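Local structure of thiazoline oxidase/subtilisin-like protease (Prochloron didemni, 4H6X) at residues 31-36 with 167-172; 53-58 with 133-138. The protein probably cleaves precursor peptides and closes them into rings by transamidation, as the subtilisin-like maturation protease of patellamide biosynthesis. All coordinates share one frame; numbering follows the deposited sequence.

Contact 1 of 2, residues 31-36 with 167-172; sequences PQITIV and GANIIH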
# COMPACT_ATOMS: atom_id res chain seq x y z
N PRO A 31 -8.70 -8.65 -11.67
CA PRO A 31 -7.95 -7.79 -12.60
C PRO A 31 -8.71 -6.59 -13.15
O PRO A 31 -8.11 -5.75 -13.82
CB PRO A 31 -7.56 -8.76 -13.75
CG PRO A 31 -8.43 -9.96 -13.56
CD PRO A 31 -8.65 -10.06 -12.08
N GLN A 32 -10.02 -6.51 -12.88
CA GLN A 32 -10.78 -5.31 -13.24
C GLN A 32 -10.57 -4.19 -12.21
O GLN A 32 -10.97 -3.05 -12.44
CB GLN A 32 -12.28 -5.62 -13.38
CG GLN A 32 -12.65 -6.55 -14.52
CD GLN A 32 -14.15 -6.66 -14.72
OE1 GLN A 32 -14.82 -5.66 -14.98
NE2 GLN A 32 -14.68 -7.87 -14.59
N ILE A 33 -9.95 -4.53 -11.08
CA ILE A 33 -9.64 -3.53 -10.06
C ILE A 33 -8.19 -3.10 -10.27
O ILE A 33 -7.27 -3.93 -10.16
CB ILE A 33 -9.85 -4.07 -8.62
CG1 ILE A 33 -11.30 -4.55 -8.41
CG2 ILE A 33 -9.46 -3.03 -7.57
CD1 ILE A 33 -12.35 -3.51 -8.75
N THR A 34 -8.02 -1.81 -10.57
CA THR A 34 -6.70 -1.22 -10.81
C THR A 34 -6.25 -0.37 -9.63
O THR A 34 -6.97 0.56 -9.23
CB THR A 34 -6.71 -0.36 -12.10
OG1 THR A 34 -6.99 -1.21 -13.21
CG2 THR A 34 -5.35 0.37 -12.30
N ILE A 35 -5.08 -0.69 -9.09
CA ILE A 35 -4.46 0.09 -8.02
C ILE A 35 -3.28 0.83 -8.64
O ILE A 35 -2.42 0.21 -9.25
CB ILE A 35 -3.94 -0.81 -6.86
CG1 ILE A 35 -5.08 -1.67 -6.27
CG2 ILE A 35 -3.25 0.02 -5.79
CD1 ILE A 35 -4.62 -3.03 -5.76
N VAL A 36 -3.25 2.15 -8.50
CA VAL A 36 -2.10 2.93 -8.96
C VAL A 36 -1.31 3.35 -7.73
O VAL A 36 -1.84 3.97 -6.81
CB VAL A 36 -2.50 4.17 -9.81
CG1 VAL A 36 -1.26 4.94 -10.25
CG2 VAL A 36 -3.30 3.73 -11.04
N GLY A 167 -7.11 4.77 -15.21
CA GLY A 167 -8.16 3.82 -14.80
C GLY A 167 -8.09 3.34 -13.35
O GLY A 167 -8.66 2.29 -13.02
N ALA A 168 -7.40 4.09 -12.49
CA ALA A 168 -7.32 3.75 -11.08
C ALA A 168 -8.72 3.62 -10.51
O ALA A 168 -9.59 4.47 -10.76
CB ALA A 168 -6.56 4.81 -10.31
N ASN A 169 -8.92 2.53 -9.76
CA ASN A 169 -10.01 2.39 -8.81
C ASN A 169 -9.53 2.85 -7.44
O ASN A 169 -10.31 3.39 -6.64
CB ASN A 169 -10.44 0.91 -8.74
CG ASN A 169 -11.16 0.46 -10.01
OD1 ASN A 169 -12.25 0.95 -10.33
ND2 ASN A 169 -10.53 -0.42 -10.77
N ILE A 170 -8.25 2.62 -7.17
CA ILE A 170 -7.60 3.02 -5.92
C ILE A 170 -6.27 3.66 -6.29
O ILE A 170 -5.55 3.13 -7.12
CB ILE A 170 -7.33 1.83 -4.98
CG1 ILE A 170 -8.63 1.05 -4.69
CG2 ILE A 170 -6.67 2.29 -3.67
CD1 ILE A 170 -8.42 -0.19 -3.83
N ILE A 171 -5.99 4.81 -5.68
CA ILE A 171 -4.70 5.46 -5.79
C ILE A 171 -4.06 5.41 -4.40
O ILE A 171 -4.59 5.97 -3.43
CB ILE A 171 -4.83 6.93 -6.25
CG1 ILE A 171 -5.55 7.01 -7.61
CG2 ILE A 171 -3.45 7.59 -6.30
CD1 ILE A 171 -5.96 8.42 -8.06
N HIS A 172 -2.93 4.71 -4.32
CA HIS A 172 -2.14 4.65 -3.10
C HIS A 172 -1.02 5.69 -3.13
O HIS A 172 -0.11 5.60 -3.97
CB HIS A 172 -1.55 3.24 -2.94
CG HIS A 172 -0.89 3.01 -1.62
ND1 HIS A 172 0.43 3.35 -1.38
CD2 HIS A 172 -1.36 2.48 -0.47
CE1 HIS A 172 0.74 3.04 -0.13
NE2 HIS A 172 -0.34 2.53 0.45
O HOH W 1 -9.81 -0.57 -13.44
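Thr34 to Val36 pair with Ile170 to His172 as neighbouring parallel strands in the interior of the seven-stranded sheet of a subtilisin-like fold, and residues 31-36 and 167-172 include the loops that lead into them. The pairing starts at Thr34 O, which takes two protons in its carbonyl plane: Asn169 N lies 2.8 Å from Thr34 O, and Ile170 N bonds to the same oxygen at greater length. Further on, Val36 is gripped through both its own N and its own O, since Val36 N gives to Ile170 O at 2.9 Å and Val36 O receives His172 N at 2.8 Å.

Ahead of the strands, the Asn169 side chain reaches across. With CG beside its own backbone N (chi1 -70°), its amide lies by Ile33 and Thr34, where Asn169 ND2 makes a weak, bent bond of 3.1 Å to Gln32 O. A water fills the corner, donating to Gln32 O and Gly167 O, meeting Thr34 OG1 at 2.9 Å and weakly accepting from Asn169 ND2. Thr34 OG1 also bonds to Arg133, so this hydroxyl is held from two quarters. Apolar contact is closest where Val36 CG2 presses on Ala168 CB at 3.5 Å. Gly167 ends the preceding helix in a Schellman motif, turning the chain toward the sheet.

Helix 154-165 covers the side of Val36 and Ile171, Ile170 packs on Val203, and His172 rests against helix 273-293. Backbone bonds to Arg133 and Ile135 on one flank and to Leu201 on the other build both strands into the sheet.

Contact 2 of 2, residues 53-58 with 133-138; sequences EVSKVF and RVINMP
At one edge of the parallel sheet, the outermost strand 53-56 lies beside 133-138, bringing Val54 alongside Val134 and Lys56 alongside Asn136. The backbones alternate as parallel strands do: Val134 N gives to Glu53 O at 2.8 Å in an almost straight bond (178°), Ser55 N to Val134 O, Asn136 N to Ser55 O, and Val57 N to Asn136 O at 2.9 Å. Val54 CG1 meets Val134 CB with the two side chains pointing the same way. Val57 holds CG1 anti to its backbone N (chi1 173°), which leaves Val57 CG2 beside that N and 3.8 Å from Ile135 CG2.

Toward the C-terminal end of the pairing, Pro138 stands about at right angles to Phe58. Pro138 CD lies over one face of the Phe58 ring, 4.3 Å from its centroid in a CH-pi contact, and Pro138 CG reaches Phe58 CE1 at 3.6 Å. A serine in place of Pro138 would probably leave that face of the phenylalanine without its apolar cover and the ring freer to turn.

At the other end, Glu53 OE1 stays 4.4 Å from Arg133 NE, while Arg133 NH1 is hydrogen-bonded to Thr34 OG1. The attraction between these charges is likely to be modest, and backbone bonds with apolar packing carry most of the contact.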
# COMPACT_ATOMS: atom_id res chain seq x y z
N GLU A 53 0.02 -8.94 -12.15
CA GLU A 53 -0.37 -8.01 -13.19
C GLU A 53 0.17 -6.63 -12.84
O GLU A 53 -0.60 -5.74 -12.47
CB GLU A 53 -1.90 -7.97 -13.34
CG GLU A 53 -2.43 -8.68 -14.57
CD GLU A 53 -2.67 -7.72 -15.71
OE1 GLU A 53 -3.76 -7.09 -15.74
OE2 GLU A 53 -1.76 -7.60 -16.57
N VAL A 54 1.49 -6.45 -12.95
CA VAL A 54 2.14 -5.17 -12.64
C VAL A 54 2.68 -4.50 -13.89
O VAL A 54 3.15 -5.18 -14.80
CB VAL A 54 3.29 -5.32 -11.61
CG1 VAL A 54 2.75 -5.64 -10.22
CG2 VAL A 54 4.32 -6.36 -12.05
N SER A 55 2.64 -3.17 -13.93
CA SER A 55 3.32 -2.43 -15.00
C SER A 55 3.68 -1.03 -14.49
O SER A 55 3.05 -0.53 -13.55
CB SER A 55 2.42 -2.31 -16.23
OG SER A 55 1.26 -1.59 -15.90
N LYS A 56 4.69 -0.43 -15.11
CA LYS A 56 5.12 0.92 -14.72
C LYS A 56 4.67 1.96 -15.73
O LYS A 56 4.81 1.77 -16.93
CB LYS A 56 6.65 1.01 -14.58
CG LYS A 56 7.23 0.09 -13.52
CD LYS A 56 8.74 0.26 -13.44
CE LYS A 56 9.37 -0.94 -12.75
NZ LYS A 56 10.82 -0.72 -12.47
N VAL A 57 4.15 3.07 -15.21
CA VAL A 57 3.91 4.25 -16.02
C VAL A 57 4.68 5.39 -15.35
O VAL A 57 4.29 5.86 -14.29
CB VAL A 57 2.39 4.57 -16.15
CG1 VAL A 57 2.18 5.91 -16.85
CG2 VAL A 57 1.67 3.45 -16.91
N PHE A 58 5.79 5.80 -15.97
CA PHE A 58 6.63 6.88 -15.46
C PHE A 58 6.01 8.20 -15.84
O PHE A 58 5.65 8.38 -17.00
CB PHE A 58 8.06 6.80 -16.02
CG PHE A 58 8.84 5.63 -15.52
CD1 PHE A 58 9.66 5.75 -14.41
CD2 PHE A 58 8.74 4.40 -16.14
CE1 PHE A 58 10.37 4.65 -13.93
CE2 PHE A 58 9.44 3.30 -15.68
CZ PHE A 58 10.25 3.43 -14.57
N ARG A 133 -4.95 -5.73 -10.68
CA ARG A 133 -4.03 -5.07 -11.62
C ARG A 133 -3.34 -3.93 -10.87
O ARG A 133 -3.99 -3.13 -10.19
CB ARG A 133 -4.81 -4.53 -12.82
CG ARG A 133 -3.99 -3.85 -13.91
CD ARG A 133 -4.84 -3.60 -15.14
NE ARG A 133 -4.20 -2.70 -16.09
CZ ARG A 133 -4.54 -1.42 -16.27
NH1 ARG A 133 -5.54 -0.88 -15.57
NH2 ARG A 133 -3.90 -0.68 -17.16
N VAL A 134 -2.02 -3.87 -10.98
CA VAL A 134 -1.27 -2.82 -10.30
C VAL A 134 -0.45 -2.03 -11.31
O VAL A 134 0.26 -2.63 -12.14
CB VAL A 134 -0.36 -3.37 -9.19
CG1 VAL A 134 0.63 -2.30 -8.73
CG2 VAL A 134 -1.19 -3.89 -8.01
N ILE A 135 -0.57 -0.70 -11.24
CA ILE A 135 0.30 0.21 -11.99
C ILE A 135 1.16 0.99 -11.00
O ILE A 135 0.64 1.72 -10.15
CB ILE A 135 -0.50 1.21 -12.86
CG1 ILE A 135 -1.31 0.45 -13.93
CG2 ILE A 135 0.43 2.27 -13.50
CD1 ILE A 135 -2.34 1.31 -14.67
N ASN A 136 2.48 0.80 -11.09
CA ASN A 136 3.41 1.65 -10.37
C ASN A 136 3.68 2.92 -11.17
O ASN A 136 3.98 2.87 -12.37
CB ASN A 136 4.71 0.90 -10.09
CG ASN A 136 4.60 -0.06 -8.91
OD1 ASN A 136 4.64 0.36 -7.75
ND2 ASN A 136 4.48 -1.34 -9.20
N MET A 137 3.58 4.07 -10.51
CA MET A 137 3.94 5.35 -11.13
C MET A 137 5.14 5.94 -10.37
O MET A 137 4.95 6.73 -9.42
CB MET A 137 2.76 6.31 -11.13
CG MET A 137 2.99 7.59 -11.93
SD MET A 137 1.70 8.84 -11.71
CE MET A 137 0.28 7.93 -12.31
N PRO A 138 6.37 5.53 -10.74
CA PRO A 138 7.53 5.89 -9.91
C PRO A 138 7.82 7.38 -9.91
O PRO A 138 7.69 8.03 -10.94
CB PRO A 138 8.69 5.15 -10.58
CG PRO A 138 8.04 4.01 -11.30
CD PRO A 138 6.75 4.61 -11.82
O HOH W 2 -0.56 -3.28 -14.68

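Contacts 1 and 2 are two seams of one parallel sheet, their centres about 10 Å apart, with strand 133-138 next to strand 34-39. The seam between them is joined where Ile35 O receives Ile135 N at 2.9 Å, a probable hydrogen bond, and by the bond of 2.8 Å between Thr34 OG1 and Arg133 NH1. Val36 CG1 also packs on Ile135 O. Both segments of contact 2 fall between the two segments of contact 1 in sequence. Asp39, His109 and Ser274 have the geometry expected of a subtilase catalytic triad; His172 of contact 1 and Asn136 of contact 2 both lie near this probable site without touching it, and Asp39 is the last residue of strand 34-39.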